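Local coordinates for protein putative thioesterase (Novosphingobium aromaticivorans, PDB 3CJY) that is a putative acyl-CoA thioesterase, probably hydrolysing thioester bonds of acyl-CoA substrates, and binds calcium, at residues L146-A154 with T164-D172. Numbering follows the deposited sequence.
Sequences LEGIEVREA and TRLWLRRKD
E147 O, in the short 3-10 turn, accepts a 2.9 Å bond from K171 NZ, whose extended chain runs past G148. G148 O takes the backbone K171 N (3.0 Å) and a water that also binds D172 N. I149 lays CD1 against CG of R170, 3.7 Å away, and both side chains touch F184 of helix 178-185. On the other face E150 has CG anti to the backbone N (chi1 -175°) and an extended chain, carrying the carboxylate alongside R169. Its OE1 meets R169 NH2 on the syn side at 2.7 Å, at the guanidinium edge, the two planes 50° apart; a water bridges OE1 and R169 NE. R152 NH2 donates to E150 OE2 from above the carboxylate plane, completing a salt-bridge network in which one carboxylate probably offsets two arginines, their NH2 atoms 4.4 Å apart. V151 returns to the face of I149, its CG2 3.6 Å from L168 CD2. R152 exchanges two backbone bonds with W167. E153, salt-bridged to R194, sets OE1 beside L166 CD2. A154 CB touches W167 CD1 at 3.5 Å. The strands form a β-hairpin that joins the antiparallel sheet of the C-terminal hotdog domain through strand 163-170, which pairs with strand 220-230.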
loop_
_atom_site.group_PDB
_atom_site.type_symbol
_atom_site.label_atom_id
_atom_site.label_comp_id
_atom_site.label_asym_id
_atom_site.label_seq_id
_atom_site.Cartn_x
_atom_site.Cartn_y
_atom_site.Cartn_z
ATOM N N LEU A 146 -14.276 13.328 -13.885
ATOM C CA LEU A 146 -13.127 14.174 -14.230
ATOM C C LEU A 146 -13.526 15.616 -14.548
ATOM O O LEU A 146 -12.709 16.554 -14.412
ATOM C CB LEU A 146 -12.279 13.598 -15.379
ATOM C CG LEU A 146 -11.355 12.434 -15.037
ATOM C CD1 LEU A 146 -10.621 12.002 -16.328
ATOM C CD2 LEU A 146 -10.339 12.788 -13.895
ATOM N N GLU A 147 -14.747 15.799 -15.027
ATOM C CA GLU A 147 -15.215 17.159 -15.413
ATOM C C GLU A 147 -15.234 18.070 -14.207
ATOM O O GLU A 147 -15.177 19.297 -14.323
ATOM C CB GLU A 147 -16.629 17.142 -16.038
ATOM C CG GLU A 147 -16.742 16.351 -17.304
ATOM C CD GLU A 147 -18.161 16.284 -17.870
ATOM O OE1 GLU A 147 -19.024 17.102 -17.474
ATOM O OE2 GLU A 147 -18.408 15.389 -18.713
ATOM N N GLY A 148 -15.340 17.465 -13.036
ATOM C CA GLY A 148 -15.418 18.234 -11.806
ATOM C C GLY A 148 -14.070 18.575 -11.187
ATOM O O GLY A 148 -14.018 19.175 -10.127
ATOM N N ILE A 149 -12.994 18.250 -11.884
ATOM C CA ILE A 149 -11.673 18.506 -11.358
ATOM C C ILE A 149 -10.893 19.381 -12.312
ATOM O O ILE A 149 -10.877 19.134 -13.515
ATOM C CB ILE A 149 -10.877 17.178 -11.185
ATOM C CG1 ILE A 149 -11.691 16.139 -10.385
ATOM C CG2 ILE A 149 -9.533 17.466 -10.537
ATOM C CD1 ILE A 149 -12.093 16.604 -8.965
ATOM N N GLU A 150 -10.295 20.434 -11.767
ATOM C CA GLU A 150 -9.420 21.298 -12.535
ATOM C C GLU A 150 -7.994 20.714 -12.475
ATOM O O GLU A 150 -7.450 20.479 -11.387
ATOM C CB GLU A 150 -9.484 22.748 -12.024
ATOM C CG GLU A 150 -8.672 23.715 -12.896
ATOM C CD GLU A 150 -8.821 25.153 -12.460
ATOM O OE1 GLU A 150 -9.458 25.407 -11.393
ATOM O OE2 GLU A 150 -8.274 26.015 -13.182
ATOM N N VAL A 151 -7.414 20.441 -13.639
ATOM C CA VAL A 151 -6.092 19.798 -13.717
ATOM C C VAL A 151 -5.083 20.611 -14.469
ATOM O O VAL A 151 -5.339 21.057 -15.594
ATOM C CB VAL A 151 -6.217 18.388 -14.397
ATOM C CG1 VAL A 151 -4.921 17.621 -14.405
ATOM C CG2 VAL A 151 -7.333 17.525 -13.761
ATOM N N ARG A 152 -3.946 20.832 -13.837
ATOM C CA ARG A 152 -2.857 21.519 -14.479
ATOM C C ARG A 152 -1.577 20.681 -14.457
ATOM O O ARG A 152 -1.355 19.851 -13.567
ATOM C CB ARG A 152 -2.623 22.846 -13.811
ATOM C CG ARG A 152 -3.848 23.753 -13.932
ATOM C CD ARG A 152 -3.605 25.100 -13.289
ATOM N NE ARG A 152 -4.827 25.923 -13.330
ATOM C CZ ARG A 152 -4.927 27.096 -12.734
ATOM N NH1 ARG A 152 -3.889 27.625 -12.121
ATOM N NH2 ARG A 152 -6.069 27.751 -12.760
ATOM N N GLU A 153 -0.737 20.916 -15.456
ATOM C CA GLU A 153 0.538 20.173 -15.586
ATOM C C GLU A 153 1.604 20.783 -14.694
ATOM O O GLU A 153 1.995 21.929 -14.906
ATOM C CB GLU A 153 1.067 20.238 -17.011
ATOM C CG GLU A 153 0.177 19.691 -18.074
ATOM C CD GLU A 153 0.072 18.164 -18.081
ATOM O OE1 GLU A 153 0.861 17.512 -17.354
ATOM O OE2 GLU A 153 -0.787 17.622 -18.843
ATOM N N ALA A 154 2.128 20.013 -13.735
ATOM C CA ALA A 154 3.140 20.545 -12.822
ATOM C C ALA A 154 4.547 20.004 -13.100
ATOM O O ALA A 154 5.496 20.390 -12.429
ATOM C CB ALA A 154 2.755 20.220 -11.362
ATOM N N THR A 164 4.712 11.595 -13.222
ATOM C CA THR A 164 3.630 12.516 -13.632
ATOM C C THR A 164 3.282 13.361 -12.412
ATOM O O THR A 164 3.001 12.829 -11.323
ATOM C CB THR A 164 2.416 11.783 -14.185
ATOM O OG1 THR A 164 2.770 11.124 -15.416
ATOM C CG2 THR A 164 1.237 12.747 -14.410
ATOM N N ARG A 165 3.377 14.677 -12.588
ATOM C CA ARG A 165 3.046 15.647 -11.530
ATOM C C ARG A 165 1.973 16.607 -12.010
ATOM O O ARG A 165 2.137 17.310 -12.995
ATOM C CB ARG A 165 4.278 16.391 -11.069
ATOM C CG ARG A 165 5.317 15.509 -10.469
ATOM C CD ARG A 165 6.655 16.157 -10.250
ATOM N NE ARG A 165 7.431 15.344 -9.333
ATOM C CZ ARG A 165 8.741 15.237 -9.343
ATOM N NH1 ARG A 165 9.434 15.862 -10.277
ATOM N NH2 ARG A 165 9.341 14.483 -8.440
ATOM N N LEU A 166 0.817 16.515 -11.361
ATOM C CA LEU A 166 -0.352 17.326 -11.691
ATOM C C LEU A 166 -0.819 18.156 -10.489
ATOM O O LEU A 166 -0.800 17.675 -9.352
ATOM C CB LEU A 166 -1.507 16.376 -12.088
ATOM C CG LEU A 166 -1.237 15.417 -13.225
ATOM C CD1 LEU A 166 -2.503 14.518 -13.366
ATOM C CD2 LEU A 166 -1.016 16.151 -14.484
ATOM N N TRP A 167 -1.257 19.380 -10.756
ATOM C CA TRP A 167 -1.993 20.159 -9.784
ATOM C C TRP A 167 -3.474 19.814 -10.005
ATOM O O TRP A 167 -4.010 19.903 -11.125
ATOM C CB TRP A 167 -1.785 21.671 -9.935
ATOM C CG TRP A 167 -0.495 22.197 -9.443
ATOM C CD1 TRP A 167 0.526 22.677 -10.200
ATOM C CD2 TRP A 167 -0.078 22.311 -8.086
ATOM N NE1 TRP A 167 1.540 23.114 -9.401
ATOM C CE2 TRP A 167 1.223 22.867 -8.096
ATOM C CE3 TRP A 167 -0.646 21.993 -6.872
ATOM C CZ2 TRP A 167 1.924 23.153 -6.909
ATOM C CZ3 TRP A 167 0.056 22.262 -5.702
ATOM C CH2 TRP A 167 1.312 22.836 -5.729
ATOM N N LEU A 168 -4.143 19.452 -8.924
ATOM C CA LEU A 168 -5.558 19.084 -8.951
ATOM C C LEU A 168 -6.368 19.925 -7.991
ATOM O O LEU A 168 -5.943 20.205 -6.899
ATOM C CB LEU A 168 -5.764 17.614 -8.548
ATOM C CG LEU A 168 -4.993 16.583 -9.361
ATOM C CD1 LEU A 168 -5.219 15.189 -8.701
ATOM C CD2 LEU A 168 -5.365 16.607 -10.837
ATOM N N ARG A 169 -7.543 20.339 -8.430
ATOM C CA ARG A 169 -8.408 21.121 -7.569
ATOM C C ARG A 169 -9.857 20.785 -7.866
ATOM O O ARG A 169 -10.288 20.841 -9.047
ATOM C CB ARG A 169 -8.179 22.615 -7.766
ATOM C CG ARG A 169 -9.043 23.414 -6.772
ATOM C CD ARG A 169 -8.789 24.887 -6.831
ATOM N NE ARG A 169 -9.058 25.517 -8.121
ATOM C CZ ARG A 169 -8.783 26.809 -8.350
ATOM N NH1 ARG A 169 -8.271 27.550 -7.377
ATOM N NH2 ARG A 169 -9.007 27.373 -9.538
ATOM N N ARG A 170 -10.586 20.427 -6.820
ATOM C CA ARG A 170 -12.041 20.190 -6.949
ATOM C C ARG A 170 -12.749 21.497 -7.261
ATOM O O ARG A 170 -12.609 22.516 -6.536
ATOM C CB ARG A 170 -12.647 19.565 -5.698
ATOM C CG ARG A 170 -12.316 18.095 -5.576
ATOM C CD ARG A 170 -12.736 17.522 -4.325
ATOM N NE ARG A 170 -14.165 17.554 -4.213
ATOM C CZ ARG A 170 -14.841 16.723 -3.426
ATOM N NH1 ARG A 170 -14.195 15.792 -2.731
ATOM N NH2 ARG A 170 -16.160 16.797 -3.371
ATOM N N LYS A 171 -13.528 21.475 -8.333
ATOM C CA LYS A 171 -14.278 22.661 -8.726
ATOM C C LYS A 171 -15.361 23.009 -7.703
ATOM O O LYS A 171 -15.825 24.139 -7.658
ATOM C CB LYS A 171 -14.878 22.491 -10.134
ATOM C CG LYS A 171 -13.785 22.506 -11.263
ATOM C CD LYS A 171 -14.380 22.286 -12.661
ATOM C CE LYS A 171 -13.324 21.945 -13.687
ATOM N NZ LYS A 171 -13.966 21.802 -15.046
ATOM N N ASP A 172 -15.771 22.026 -6.920
ATOM C CA ASP A 172 -16.819 22.236 -5.923
ATOM C C ASP A 172 -16.312 22.823 -4.598
ATOM O O ASP A 172 -17.082 23.031 -3.653
ATOM C CB ASP A 172 -17.640 20.966 -5.695
ATOM C CG ASP A 172 -16.863 19.871 -5.035
ATOM O OD1 ASP A 172 -15.697 20.080 -4.629
ATOM O OD2 ASP A 172 -17.441 18.773 -4.934
HETATM O O HOH W 1 -15.637 19.067 -7.874
HETATM O O HOH W 2 -11.163 24.573 -9.341
HETATM O O HOH W 3 3.259 17.927 -16.207
#